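Long-range contacts in vanadium-dependent bromoperoxidase (Corallina officinalis, PDB 1QHB), which catalyses the bromination of organic substrates with bromide and hydrogen peroxide, using a bound vanadate ion, and works as a homododecamer: residues R404-A409 against G474-P479; P468-E473 against N546-H551; H478-S483 against V550-D555. All blocks are in the same frame, centred on the assembly; numbering follows the deposited sequence.

Contact 1: R404-A409 against G474-P479; sequences RLRPEA and GSPFHP. With PO4 (phosphate ion), chain G.
Arg406 reaches across to the backbone of His478 and grips one carbonyl oxygen side-on with two nitrogens. Its NE meets His478 O at 2.8 Å, nearly in line with the C=O bond (C=O...N 163°), whereas NH2 reaches the same oxygen from above the carbonyl plane; both bonds keep the acceptor within 2° of the guanidinium plane. The outer nitrogens turn to the phosphate, with Arg406 NH1 2.8 Å from PO4 O1 and NH2 bonded to that same oxygen. Over one face of the guanidinium lies Pro476 CD, offset toward the rim, while Ser475 CB packs against Arg406 CD at 3.5 Å. A bend at chi2 (-88°) turns the chain from its helix N-cap position toward the anion. The phosphate, probably from the crystallisation liquor, occupies the vanadate pocket, to which Arg406 belongs; by similarity His478 is an active-site residue, and its ring turns an edge to the ion, His478 CE1 lying 3.4 Å from PO4 O3. Further out, Lys398 bonds both His478 ND1 and the phosphate. On the other flank Ser475 N donates to Glu408 OE1 at 2.9 Å, on the syn side of the carboxylate and close to its plane. Glu408 OE2 turns to other partners, a salt bridge to Lys59 and a hydrogen bond from Gln302.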
ATOM      1  N   ARG A 404      -3.999   2.736 -45.131  1.00 12.03           N
ATOM      2  CA  ARG A 404      -4.640   2.391 -46.390  1.00  9.48           C
ATOM      3  C   ARG A 404      -4.612   3.538 -47.401  1.00 12.22           C
ATOM      4  O   ARG A 404      -4.827   4.722 -47.039  1.00 10.12           O
ATOM      5  CB  ARG A 404      -6.063   1.904 -46.190  1.00  7.33           C
ATOM      6  CG  ARG A 404      -6.725   1.410 -47.495  1.00 10.54           C
ATOM      7  CD  ARG A 404      -8.190   1.088 -47.261  1.00  7.58           C
ATOM      8  NE  ARG A 404      -8.750   0.308 -48.383  1.00  9.40           N
ATOM      9  CZ  ARG A 404     -10.011  -0.101 -48.392  1.00 12.28           C
ATOM     10  NH1 ARG A 404     -10.875   0.121 -47.382  1.00  6.29           N
ATOM     11  NH2 ARG A 404     -10.465  -0.781 -49.422  1.00 10.06           N
ATOM     12  N   LEU A 405      -4.299   3.177 -48.662  1.00 11.28           N
ATOM     13  CA  LEU A 405      -4.225   4.204 -49.689  1.00 12.99           C
ATOM     14  C   LEU A 405      -5.639   4.731 -49.979  1.00 11.63           C
ATOM     15  O   LEU A 405      -6.623   3.983 -49.964  1.00 11.70           O
ATOM     16  CB  LEU A 405      -3.555   3.755 -50.995  1.00  9.49           C
ATOM     17  CG  LEU A 405      -4.390   2.982 -52.016  1.00 13.75           C
ATOM     18  CD1 LEU A 405      -3.427   2.614 -53.139  1.00 12.27           C
ATOM     19  CD2 LEU A 405      -5.028   1.737 -51.399  1.00  6.27           C
ATOM     20  N   ARG A 406      -5.681   6.013 -50.293  1.00  8.88           N
ATOM     21  CA  ARG A 406      -6.998   6.599 -50.609  1.00  9.76           C
ATOM     22  C   ARG A 406      -7.424   6.104 -51.986  1.00 10.82           C
ATOM     23  O   ARG A 406      -6.610   5.666 -52.799  1.00 11.81           O
ATOM     24  CB  ARG A 406      -6.884   8.123 -50.554  1.00  9.61           C
ATOM     25  CG  ARG A 406      -6.685   8.684 -49.133  1.00  8.88           C
ATOM     26  CD  ARG A 406      -8.061   8.930 -48.490  1.00 13.17           C
ATOM     27  NE  ARG A 406      -7.865   9.634 -47.212  1.00 13.95           N
ATOM     28  CZ  ARG A 406      -8.806  10.268 -46.554  1.00 14.93           C
ATOM     29  NH1 ARG A 406     -10.053  10.335 -47.002  1.00 10.61           N
ATOM     30  NH2 ARG A 406      -8.538  10.878 -45.416  1.00  8.15           N
ATOM     31  N   PRO A 407      -8.719   6.143 -52.280  1.00  9.92           N
ATOM     32  CA  PRO A 407      -9.287   5.739 -53.570  1.00  9.74           C
ATOM     33  C   PRO A 407      -8.647   6.377 -54.776  1.00 14.03           C
ATOM     34  O   PRO A 407      -8.441   5.740 -55.813  1.00 10.84           O
ATOM     35  CB  PRO A 407     -10.770   6.135 -53.460  1.00  9.00           C
ATOM     36  CG  PRO A 407     -11.029   6.102 -51.981  1.00  7.94           C
ATOM     37  CD  PRO A 407      -9.769   6.615 -51.322  1.00  8.15           C
ATOM     38  N   GLU A 408      -8.228   7.649 -54.720  1.00 11.42           N
ATOM     39  CA  GLU A 408      -7.560   8.270 -55.841  1.00 11.91           C
ATOM     40  C   GLU A 408      -6.253   7.582 -56.187  1.00 14.78           C
ATOM     41  O   GLU A 408      -5.962   7.418 -57.406  1.00 16.56           O
ATOM     42  CB  GLU A 408      -7.282   9.748 -55.549  1.00 10.50           C
ATOM     43  CG  GLU A 408      -6.205   9.978 -54.487  1.00  8.48           C
ATOM     44  CD  GLU A 408      -6.407  11.328 -53.853  1.00 11.50           C
ATOM     45  OE1 GLU A 408      -7.581  11.739 -53.562  1.00 12.78           O
ATOM     46  OE2 GLU A 408      -5.390  11.988 -53.629  1.00 13.00           O
ATOM     47  N   ALA A 409      -5.501   7.086 -55.210  1.00 12.65           N
ATOM     48  CA  ALA A 409      -4.237   6.376 -55.490  1.00 13.57           C
ATOM     49  C   ALA A 409      -4.525   5.067 -56.190  1.00 14.18           C
ATOM     50  O   ALA A 409      -3.810   4.617 -57.083  1.00 14.90           O
ATOM     51  CB  ALA A 409      -3.537   6.117 -54.160  1.00 10.64           C
ATOM     52  N   GLY A 474      -8.314  16.598 -53.991  1.00 11.81           N
ATOM     53  CA  GLY A 474      -8.530  15.172 -53.696  1.00  9.74           C
ATOM     54  C   GLY A 474      -8.740  14.990 -52.172  1.00 14.27           C
ATOM     55  O   GLY A 474      -9.353  15.781 -51.441  1.00 11.43           O
ATOM     56  N   SER A 475      -8.255  13.859 -51.665  1.00 12.76           N
ATOM     57  CA  SER A 475      -8.454  13.553 -50.262  1.00 12.10           C
ATOM     58  C   SER A 475      -7.583  14.422 -49.372  1.00  9.79           C
ATOM     59  O   SER A 475      -6.569  14.936 -49.813  1.00 10.24           O
ATOM     60  CB  SER A 475      -8.018  12.113 -49.968  1.00 16.08           C
ATOM     61  OG  SER A 475      -6.604  12.129 -50.000  1.00 10.41           O
ATOM     62  N   PRO A 476      -7.974  14.512 -48.114  1.00 11.36           N
ATOM     63  CA  PRO A 476      -7.178  15.146 -47.080  1.00  9.26           C
ATOM     64  C   PRO A 476      -5.821  14.435 -46.961  1.00 12.04           C
ATOM     65  O   PRO A 476      -5.554  13.342 -47.483  1.00 11.11           O
ATOM     66  CB  PRO A 476      -7.953  14.849 -45.804  1.00 10.19           C
ATOM     67  CG  PRO A 476      -9.380  14.657 -46.261  1.00 10.05           C
ATOM     68  CD  PRO A 476      -9.192  13.845 -47.548  1.00  9.90           C
ATOM     69  N   PHE A 477      -4.915  15.068 -46.211  1.00 12.62           N
ATOM     70  CA  PHE A 477      -3.581  14.502 -46.049  1.00 14.35           C
ATOM     71  C   PHE A 477      -3.453  13.471 -44.937  1.00 15.61           C
ATOM     72  O   PHE A 477      -2.648  13.661 -44.040  1.00 13.93           O
ATOM     73  CB  PHE A 477      -2.571  15.640 -45.865  1.00 12.51           C
ATOM     74  CG  PHE A 477      -1.627  15.688 -47.051  1.00 12.39           C
ATOM     75  CD1 PHE A 477      -2.059  16.071 -48.300  1.00 15.19           C
ATOM     76  CD2 PHE A 477      -0.278  15.448 -46.869  1.00 15.22           C
ATOM     77  CE1 PHE A 477      -1.160  16.163 -49.340  1.00 11.67           C
ATOM     78  CE2 PHE A 477       0.629  15.548 -47.902  1.00 13.12           C
ATOM     79  CZ  PHE A 477       0.162  15.885 -49.154  1.00 13.16           C
ATOM     80  N   HIS A 478      -4.262  12.410 -45.007  1.00 13.16           N
ATOM     81  CA  HIS A 478      -4.190  11.328 -44.025  1.00 12.12           C
ATOM     82  C   HIS A 478      -4.861  10.106 -44.664  1.00 13.15           C
ATOM     83  O   HIS A 478      -5.721  10.184 -45.540  1.00 12.64           O
ATOM     84  CB  HIS A 478      -4.730  11.719 -42.671  1.00  8.69           C
ATOM     85  CG  HIS A 478      -6.075  12.387 -42.654  1.00  9.41           C
ATOM     86  ND1 HIS A 478      -7.279  11.712 -42.677  1.00  9.83           N
ATOM     87  CD2 HIS A 478      -6.345  13.741 -42.633  1.00  8.46           C
ATOM     88  CE1 HIS A 478      -8.237  12.634 -42.644  1.00  9.66           C
ATOM     89  NE2 HIS A 478      -7.709  13.859 -42.629  1.00  5.58           N
ATOM     90  N   PRO A 479      -4.404   8.923 -44.269  1.00 11.74           N
ATOM     91  CA  PRO A 479      -4.842   7.669 -44.793  1.00  9.18           C
ATOM     92  C   PRO A 479      -6.337   7.429 -44.780  1.00 10.25           C
ATOM     93  O   PRO A 479      -7.132   8.117 -44.111  1.00  8.24           O
ATOM     94  CB  PRO A 479      -4.085   6.617 -43.959  1.00  9.71           C
ATOM     95  CG  PRO A 479      -2.819   7.367 -43.593  1.00  9.36           C
ATOM     96  CD  PRO A 479      -3.376   8.732 -43.179  1.00 11.07           C
TER
HETATM   97  P   PO4 G3000     -11.944  11.946 -43.692  1.00 11.64           P
HETATM   98  O1  PO4 G3000     -11.469  11.908 -45.101  1.00 14.53           O
HETATM   99  O2  PO4 G3000     -13.420  11.759 -43.600  1.00 15.34           O
HETATM  100  O3  PO4 G3000     -11.556  13.231 -43.087  1.00 17.49           O
HETATM  101  O4  PO4 G3000     -11.263  10.796 -42.989  1.00 15.84           O

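Contact 2: P468-E473 against N546-H551; sequences PMAFAE and NMAGVH. With PO4 (phosphate ion), chain G.
The loop at Met469 and Ala470 runs past the C-terminal end of helix 530-548, and one nearly straight backbone bond joins them: Ala470 N donates to Ala548 O at 3.1 Å with an N-H...O angle of 175°. Beside this bond the side chains of Ala470 and Ala548 meet methyl to methyl, CB to CB, at 4.1 Å. The ring of Phe471 then lies against the helix end, presenting a face to Ala548 CB; the methyl stands 3.7 Å from the ring centroid and 27° off the normal, a CH-pi contact displaced toward the rim, so that Phe471 CZ is its nearest atom at 3.3 Å. Phe471 is also stacked with the ring of His331 and touches Arg545. The Met469 chain, bent at chi2 and chi3, brings its terminal CE 3.6 Å from Gly549 O and 3.8 Å from Val550 CG1. Val550 CG1 also lies 4.2 Å from Phe471 CD2, and so meets both Met469 and Phe471. Gly549 has positive phi (98°) and its N bonds back to Asn546 O. Immediately beyond, His551 NE2 donates to PO4 O4 at 3.1 Å and more weakly to O1, the phosphate lying at the edge of the imidazole. The helix thus ends in a Schellman motif packed against Met469, Ala470 and Phe471, two residues before a histidine of the vanadate site.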
ATOM      1  N   PRO A 468     -12.328  10.430 -61.124  1.00 13.00           N
ATOM      2  CA  PRO A 468     -12.605  11.851 -61.081  1.00 12.97           C
ATOM      3  C   PRO A 468     -12.862  12.263 -59.642  1.00 15.16           C
ATOM      4  O   PRO A 468     -13.689  11.652 -58.976  1.00 13.89           O
ATOM      5  CB  PRO A 468     -13.781  12.056 -62.025  1.00 12.81           C
ATOM      6  CG  PRO A 468     -13.867  10.811 -62.874  1.00 11.25           C
ATOM      7  CD  PRO A 468     -13.350   9.709 -61.955  1.00 12.75           C
ATOM      8  N   MET A 469     -12.185  13.318 -59.152  1.00 13.61           N
ATOM      9  CA  MET A 469     -12.400  13.774 -57.797  1.00  8.70           C
ATOM     10  C   MET A 469     -13.404  14.898 -57.738  1.00 13.87           C
ATOM     11  O   MET A 469     -13.435  15.745 -58.603  1.00 15.66           O
ATOM     12  CB  MET A 469     -11.069  14.199 -57.148  1.00  6.78           C
ATOM     13  CG  MET A 469     -10.030  13.075 -57.181  1.00 11.98           C
ATOM     14  SD  MET A 469     -10.647  11.609 -56.275  1.00 16.76           S
ATOM     15  CE  MET A 469     -10.370  12.309 -54.729  1.00  2.01           C
ATOM     16  N   ALA A 470     -14.237  15.015 -56.692  1.00 12.42           N
ATOM     17  CA  ALA A 470     -15.118  16.173 -56.604  1.00 11.54           C
ATOM     18  C   ALA A 470     -14.349  17.374 -56.054  1.00 11.48           C
ATOM     19  O   ALA A 470     -14.810  18.520 -56.211  1.00 10.90           O
ATOM     20  CB  ALA A 470     -16.348  15.993 -55.749  1.00  8.72           C
ATOM     21  N   PHE A 471     -13.201  17.135 -55.443  1.00  9.39           N
ATOM     22  CA  PHE A 471     -12.435  18.186 -54.765  1.00  9.80           C
ATOM     23  C   PHE A 471     -11.124  18.400 -55.492  1.00 11.09           C
ATOM     24  O   PHE A 471     -10.476  17.446 -55.879  1.00 10.40           O
ATOM     25  CB  PHE A 471     -12.178  17.800 -53.321  1.00 11.96           C
ATOM     26  CG  PHE A 471     -13.301  17.386 -52.424  1.00 12.93           C
ATOM     27  CD1 PHE A 471     -14.601  17.815 -52.597  1.00  9.71           C
ATOM     28  CD2 PHE A 471     -13.030  16.545 -51.337  1.00 12.09           C
ATOM     29  CE1 PHE A 471     -15.606  17.445 -51.726  1.00 16.62           C
ATOM     30  CE2 PHE A 471     -14.032  16.167 -50.445  1.00 11.36           C
ATOM     31  CZ  PHE A 471     -15.328  16.621 -50.644  1.00 11.22           C
ATOM     32  N   ALA A 472     -10.681  19.649 -55.625  1.00 10.52           N
ATOM     33  CA  ALA A 472      -9.474  19.935 -56.393  1.00 10.92           C
ATOM     34  C   ALA A 472      -8.238  19.303 -55.794  1.00 13.57           C
ATOM     35  O   ALA A 472      -7.320  18.924 -56.545  1.00 15.03           O
ATOM     36  CB  ALA A 472      -9.267  21.439 -56.515  1.00  8.96           C
ATOM     37  N   GLU A 473      -8.149  19.283 -54.466  1.00 13.87           N
ATOM     38  CA  GLU A 473      -6.997  18.677 -53.804  1.00 12.38           C
ATOM     39  C   GLU A 473      -7.170  17.181 -53.603  1.00 12.55           C
ATOM     40  O   GLU A 473      -6.249  16.552 -53.068  1.00 12.45           O
ATOM     41  CB  GLU A 473      -6.799  19.305 -52.390  1.00  9.46           C
ATOM     42  CG  GLU A 473      -7.813  18.903 -51.331  1.00 12.59           C
ATOM     43  CD  GLU A 473      -9.136  19.660 -51.383  1.00 19.21           C
ATOM     44  OE1 GLU A 473      -9.462  20.348 -52.388  1.00 13.58           O
ATOM     45  OE2 GLU A 473      -9.908  19.583 -50.398  1.00 14.59           O
ATOM     46  N   ASN A 546     -17.462   9.226 -49.937  1.00  8.68           N
ATOM     47  CA  ASN A 546     -17.319   8.260 -50.999  1.00 11.58           C
ATOM     48  C   ASN A 546     -17.731   8.878 -52.327  1.00 12.73           C
ATOM     49  O   ASN A 546     -16.961   8.807 -53.287  1.00 12.29           O
ATOM     50  CB  ASN A 546     -18.220   7.046 -50.724  1.00  8.95           C
ATOM     51  CG  ASN A 546     -17.782   6.211 -49.541  1.00 16.11           C
ATOM     52  OD1 ASN A 546     -16.953   6.629 -48.767  1.00 12.85           O
ATOM     53  ND2 ASN A 546     -18.329   5.010 -49.352  1.00 12.70           N
ATOM     54  N   MET A 547     -18.828   9.644 -52.309  1.00 11.47           N
ATOM     55  CA  MET A 547     -19.312  10.340 -53.511  1.00 12.27           C
ATOM     56  C   MET A 547     -18.340  11.404 -53.974  1.00 14.10           C
ATOM     57  O   MET A 547     -18.237  11.739 -55.152  1.00 15.09           O
ATOM     58  CB  MET A 547     -20.667  10.962 -53.142  1.00 11.55           C
ATOM     59  CG  MET A 547     -21.778   9.884 -53.083  1.00  7.32           C
ATOM     60  SD  MET A 547     -23.286  10.646 -52.453  1.00 12.46           S
ATOM     61  CE  MET A 547     -24.417   9.280 -52.813  1.00 10.88           C
ATOM     62  N   ALA A 548     -17.535  11.940 -53.028  1.00 11.22           N
ATOM     63  CA  ALA A 548     -16.505  12.920 -53.390  1.00 10.29           C
ATOM     64  C   ALA A 548     -15.291  12.160 -53.898  1.00  7.78           C
ATOM     65  O   ALA A 548     -14.464  12.781 -54.529  1.00 10.19           O
ATOM     66  CB  ALA A 548     -16.109  13.827 -52.245  1.00  7.67           C
ATOM     67  N   GLY A 549     -15.239  10.850 -53.657  1.00  7.97           N
ATOM     68  CA  GLY A 549     -14.097  10.050 -54.194  1.00  7.86           C
ATOM     69  C   GLY A 549     -13.007   9.821 -53.150  1.00 11.13           C
ATOM     70  O   GLY A 549     -11.926   9.334 -53.508  1.00 10.35           O
ATOM     71  N   VAL A 550     -13.235  10.167 -51.875  1.00  9.13           N
ATOM     72  CA  VAL A 550     -12.173  10.121 -50.896  1.00 12.51           C
ATOM     73  C   VAL A 550     -12.207   8.994 -49.891  1.00 13.96           C
ATOM     74  O   VAL A 550     -11.291   8.920 -49.030  1.00 14.08           O
ATOM     75  CB  VAL A 550     -12.002  11.479 -50.145  1.00 10.74           C
ATOM     76  CG1 VAL A 550     -11.775  12.590 -51.166  1.00  8.68           C
ATOM     77  CG2 VAL A 550     -13.216  11.803 -49.277  1.00  7.96           C
ATOM     78  N   HIS A 551     -13.170   8.098 -49.961  1.00 11.53           N
ATOM     79  CA  HIS A 551     -13.237   6.934 -49.100  1.00 11.97           C
ATOM     80  C   HIS A 551     -13.870   5.751 -49.840  1.00 13.72           C
ATOM     81  O   HIS A 551     -14.629   5.963 -50.804  1.00 13.39           O
ATOM     82  CB  HIS A 551     -14.139   7.205 -47.863  1.00  8.41           C
ATOM     83  CG  HIS A 551     -13.286   7.783 -46.761  1.00 12.53           C
ATOM     84  ND1 HIS A 551     -12.199   7.124 -46.246  1.00  8.63           N
ATOM     85  CD2 HIS A 551     -13.303   8.994 -46.192  1.00  9.10           C
ATOM     86  CE1 HIS A 551     -11.635   7.906 -45.339  1.00 10.04           C
ATOM     87  NE2 HIS A 551     -12.264   9.050 -45.295  1.00 11.42           N
TER
HETATM   88  P   PO4 G3000     -11.944  11.946 -43.692  1.00 11.64           P
HETATM   89  O1  PO4 G3000     -11.469  11.908 -45.101  1.00 14.53           O
HETATM   90  O2  PO4 G3000     -13.420  11.759 -43.600  1.00 15.34           O
HETATM   91  O3  PO4 G3000     -11.556  13.231 -43.087  1.00 17.49           O
HETATM   92  O4  PO4 G3000     -11.263  10.796 -42.989  1.00 15.84           O

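Contact 3: H478-S483 against V550-D555; sequences HPSYGS and VHYFSD. With PO4 (phosphate ion), chain G.
This is a buried contact of polar and ring groups between the loop leading into helix 484-499 and the turn that starts helix 553-574, and its centre lies about 8 Å from the centre of the chain. The hydrogen bond that crosses it runs from Ser480 OG to Asp555 OD2 at 2.6 Å, on the syn side of the carboxylate and 24° out of its plane. Two further donors come from the turn of Asp555 itself. His551 ND1 meets Asp555 OD2 from the anti side, also at 2.6 Å, with an N-H...O angle of 165° and the oxygen close to the imidazole plane. Tyr552 N approaches Asp555 OD2 from above the carboxylate at 3.1 Å. Three donors thus converge on one buried oxygen, and the bond from ND1 would restrain the rotation of the His551 imidazole. Asp555 OD1 lies at the edge of the Tyr481 ring, 3.2 Å from Tyr481 CD1, and is salt-bridged to Arg404. Ser480 OG also lies near the Tyr552 ring, 3.4 Å from Tyr552 CE1. Over one face of the His551 imidazole sits Ser483 CB, 3.6 Å from the ring centroid and 24° off its normal, a CH-pi contact. The hydroxyl of Ser483, the N-cap residue of helix 484-499, bonds the phosphate, Ser483 OG lying 3.1 Å from PO4 O2. A cis peptide bond joins Tyr481 to Gly482 in the loop between these two serines. A histidine hydrogen-bonded through ND1 to a carboxylate, next to an N-cap serine, fits the vanadate site of this haloperoxidase family, here occupied by phosphate.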
ATOM      1  N   HIS A 478      -4.262  12.410 -45.007  1.00 13.16           N
ATOM      2  CA  HIS A 478      -4.190  11.328 -44.025  1.00 12.12           C
ATOM      3  C   HIS A 478      -4.861  10.106 -44.664  1.00 13.15           C
ATOM      4  O   HIS A 478      -5.721  10.184 -45.540  1.00 12.64           O
ATOM      5  CB  HIS A 478      -4.730  11.719 -42.671  1.00  8.69           C
ATOM      6  CG  HIS A 478      -6.075  12.387 -42.654  1.00  9.41           C
ATOM      7  ND1 HIS A 478      -7.279  11.712 -42.677  1.00  9.83           N
ATOM      8  CD2 HIS A 478      -6.345  13.741 -42.633  1.00  8.46           C
ATOM      9  CE1 HIS A 478      -8.237  12.634 -42.644  1.00  9.66           C
ATOM     10  NE2 HIS A 478      -7.709  13.859 -42.629  1.00  5.58           N
ATOM     11  N   PRO A 479      -4.404   8.923 -44.269  1.00 11.74           N
ATOM     12  CA  PRO A 479      -4.842   7.669 -44.793  1.00  9.18           C
ATOM     13  C   PRO A 479      -6.337   7.429 -44.780  1.00 10.25           C
ATOM     14  O   PRO A 479      -7.132   8.117 -44.111  1.00  8.24           O
ATOM     15  CB  PRO A 479      -4.085   6.617 -43.959  1.00  9.71           C
ATOM     16  CG  PRO A 479      -2.819   7.367 -43.593  1.00  9.36           C
ATOM     17  CD  PRO A 479      -3.376   8.732 -43.179  1.00 11.07           C
ATOM     18  N   SER A 480      -6.717   6.443 -45.612  1.00  8.41           N
ATOM     19  CA  SER A 480      -8.137   6.182 -45.799  1.00  9.69           C
ATOM     20  C   SER A 480      -8.881   5.394 -44.762  1.00 11.57           C
ATOM     21  O   SER A 480     -10.118   5.505 -44.757  1.00 12.39           O
ATOM     22  CB  SER A 480      -8.185   5.417 -47.155  1.00 10.35           C
ATOM     23  OG  SER A 480      -9.488   5.565 -47.718  1.00 12.83           O
ATOM     24  N   TYR A 481      -8.238   4.565 -43.928  1.00 11.83           N
ATOM     25  CA  TYR A 481      -9.041   3.686 -43.058  1.00 11.48           C
ATOM     26  C   TYR A 481      -8.690   3.806 -41.597  1.00 10.36           C
ATOM     27  O   TYR A 481      -7.563   3.484 -41.251  1.00 10.02           O
ATOM     28  CB  TYR A 481      -8.690   2.286 -43.585  1.00  8.65           C
ATOM     29  CG  TYR A 481      -9.405   1.126 -42.944  1.00  9.21           C
ATOM     30  CD1 TYR A 481     -10.668   0.782 -43.397  1.00  6.99           C
ATOM     31  CD2 TYR A 481      -8.832   0.359 -41.934  1.00  9.78           C
ATOM     32  CE1 TYR A 481     -11.353  -0.273 -42.855  1.00 10.19           C
ATOM     33  CE2 TYR A 481      -9.524  -0.711 -41.350  1.00  8.58           C
ATOM     34  CZ  TYR A 481     -10.762  -1.003 -41.825  1.00  9.52           C
ATOM     35  OH  TYR A 481     -11.493  -2.044 -41.314  1.00 11.92           O
ATOM     36  N   GLY A 482      -9.577   4.284 -40.755  1.00  8.25           N
ATOM     37  CA  GLY A 482     -10.911   4.651 -41.089  1.00  7.47           C
ATOM     38  C   GLY A 482     -11.105   6.106 -41.453  1.00  9.13           C
ATOM     39  O   GLY A 482     -10.194   6.745 -41.964  1.00 10.40           O
ATOM     40  N   SER A 483     -12.284   6.644 -41.164  1.00 10.19           N
ATOM     41  CA  SER A 483     -12.637   7.985 -41.624  1.00  8.07           C
ATOM     42  C   SER A 483     -12.974   8.885 -40.471  1.00  9.36           C
ATOM     43  O   SER A 483     -13.747   8.504 -39.574  1.00  9.38           O
ATOM     44  CB  SER A 483     -13.870   7.807 -42.585  1.00 10.55           C
ATOM     45  OG  SER A 483     -14.598   9.039 -42.732  1.00 11.72           O
ATOM     46  N   VAL A 550     -13.235  10.167 -51.875  1.00  9.13           N
ATOM     47  CA  VAL A 550     -12.173  10.121 -50.896  1.00 12.51           C
ATOM     48  C   VAL A 550     -12.207   8.994 -49.891  1.00 13.96           C
ATOM     49  O   VAL A 550     -11.291   8.920 -49.030  1.00 14.08           O
ATOM     50  CB  VAL A 550     -12.002  11.479 -50.145  1.00 10.74           C
ATOM     51  CG1 VAL A 550     -11.775  12.590 -51.166  1.00  8.68           C
ATOM     52  CG2 VAL A 550     -13.216  11.803 -49.277  1.00  7.96           C
ATOM     53  N   HIS A 551     -13.170   8.098 -49.961  1.00 11.53           N
ATOM     54  CA  HIS A 551     -13.237   6.934 -49.100  1.00 11.97           C
ATOM     55  C   HIS A 551     -13.870   5.751 -49.840  1.00 13.72           C
ATOM     56  O   HIS A 551     -14.629   5.963 -50.804  1.00 13.39           O
ATOM     57  CB  HIS A 551     -14.139   7.205 -47.863  1.00  8.41           C
ATOM     58  CG  HIS A 551     -13.286   7.783 -46.761  1.00 12.53           C
ATOM     59  ND1 HIS A 551     -12.199   7.124 -46.246  1.00  8.63           N
ATOM     60  CD2 HIS A 551     -13.303   8.994 -46.192  1.00  9.10           C
ATOM     61  CE1 HIS A 551     -11.635   7.906 -45.339  1.00 10.04           C
ATOM     62  NE2 HIS A 551     -12.264   9.050 -45.295  1.00 11.42           N
ATOM     63  N   TYR A 552     -13.677   4.559 -49.313  1.00 11.35           N
ATOM     64  CA  TYR A 552     -14.379   3.388 -49.830  1.00  9.72           C
ATOM     65  C   TYR A 552     -15.512   3.009 -48.909  1.00 11.84           C
ATOM     66  O   TYR A 552     -15.464   3.399 -47.714  1.00 11.48           O
ATOM     67  CB  TYR A 552     -13.442   2.174 -49.810  1.00 10.40           C
ATOM     68  CG  TYR A 552     -12.061   2.398 -50.378  1.00 11.12           C
ATOM     69  CD1 TYR A 552     -11.026   2.918 -49.608  1.00  7.78           C
ATOM     70  CD2 TYR A 552     -11.816   2.043 -51.696  1.00  7.99           C
ATOM     71  CE1 TYR A 552      -9.755   3.101 -50.113  1.00  7.47           C
ATOM     72  CE2 TYR A 552     -10.514   2.201 -52.214  1.00 11.28           C
ATOM     73  CZ  TYR A 552      -9.523   2.732 -51.419  1.00 10.41           C
ATOM     74  OH  TYR A 552      -8.267   2.846 -51.972  1.00 10.15           O
ATOM     75  N   PHE A 553     -16.449   2.176 -49.327  1.00 11.21           N
ATOM     76  CA  PHE A 553     -17.505   1.715 -48.392  1.00 10.39           C
ATOM     77  C   PHE A 553     -16.997   1.198 -47.053  1.00 11.84           C
ATOM     78  O   PHE A 553     -17.526   1.549 -45.984  1.00 11.00           O
ATOM     79  CB  PHE A 553     -18.307   0.612 -49.107  1.00  8.36           C
ATOM     80  CG  PHE A 553     -19.520   0.239 -48.257  1.00  9.89           C
ATOM     81  CD1 PHE A 553     -20.668   0.994 -48.297  1.00  8.32           C
ATOM     82  CD2 PHE A 553     -19.478  -0.872 -47.407  1.00  6.42           C
ATOM     83  CE1 PHE A 553     -21.777   0.664 -47.529  1.00  9.19           C
ATOM     84  CE2 PHE A 553     -20.565  -1.173 -46.667  1.00 12.34           C
ATOM     85  CZ  PHE A 553     -21.726  -0.432 -46.700  1.00  6.56           C
ATOM     86  N   SER A 554     -16.024   0.302 -47.003  1.00  8.46           N
ATOM     87  CA  SER A 554     -15.515  -0.372 -45.818  1.00  8.15           C
ATOM     88  C   SER A 554     -14.888   0.592 -44.823  1.00 10.49           C
ATOM     89  O   SER A 554     -15.016   0.409 -43.595  1.00 12.61           O
ATOM     90  CB  SER A 554     -14.487  -1.465 -46.181  1.00  6.77           C
ATOM     91  OG  SER A 554     -13.465  -0.854 -47.006  1.00 10.29           O
ATOM     92  N   ASP A 555     -14.296   1.691 -45.253  1.00  9.42           N
ATOM     93  CA  ASP A 555     -13.772   2.710 -44.408  1.00  9.72           C
ATOM     94  C   ASP A 555     -14.904   3.312 -43.553  1.00 11.21           C
ATOM     95  O   ASP A 555     -14.734   3.635 -42.364  1.00 11.15           O
ATOM     96  CB  ASP A 555     -13.259   3.926 -45.228  1.00  8.10           C
ATOM     97  CG  ASP A 555     -12.042   3.668 -46.094  1.00 12.19           C
ATOM     98  OD1 ASP A 555     -11.303   2.643 -45.936  1.00 11.78           O
ATOM     99  OD2 ASP A 555     -11.785   4.616 -46.911  1.00 12.94           O
TER
HETATM  100  P   PO4 G3000     -11.944  11.946 -43.692  1.00 11.64           P
HETATM  101  O1  PO4 G3000     -11.469  11.908 -45.101  1.00 14.53           O
HETATM  102  O2  PO4 G3000     -13.420  11.759 -43.600  1.00 15.34           O
HETATM  103  O3  PO4 G3000     -11.556  13.231 -43.087  1.00 17.49           O
HETATM  104  O4  PO4 G3000     -11.263  10.796 -42.989  1.00 15.84           O

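Overall arrangement
From the N terminus, residues 404-409 come first, at the start of helix 407-422, and contact 1 closes a loop of 64 residues by meeting 474-479. Contact 2 opens inside that loop, at 468-473, and closes beyond it at 546-551, so the two cross. Contact 3 begins where contact 1 ends, sharing His478 and Pro479, and closes at 550-555, sharing Val550 and His551 with contact 2. All three use the loop between helices 439-456 and 484-499, and contacts 2 and 3 tie it to the junction of helices 530-548 and 553-574. Arg406 NH1, 2.8 Å from Val550 O, joins contact 1 to both others, and all three reach the same phosphate.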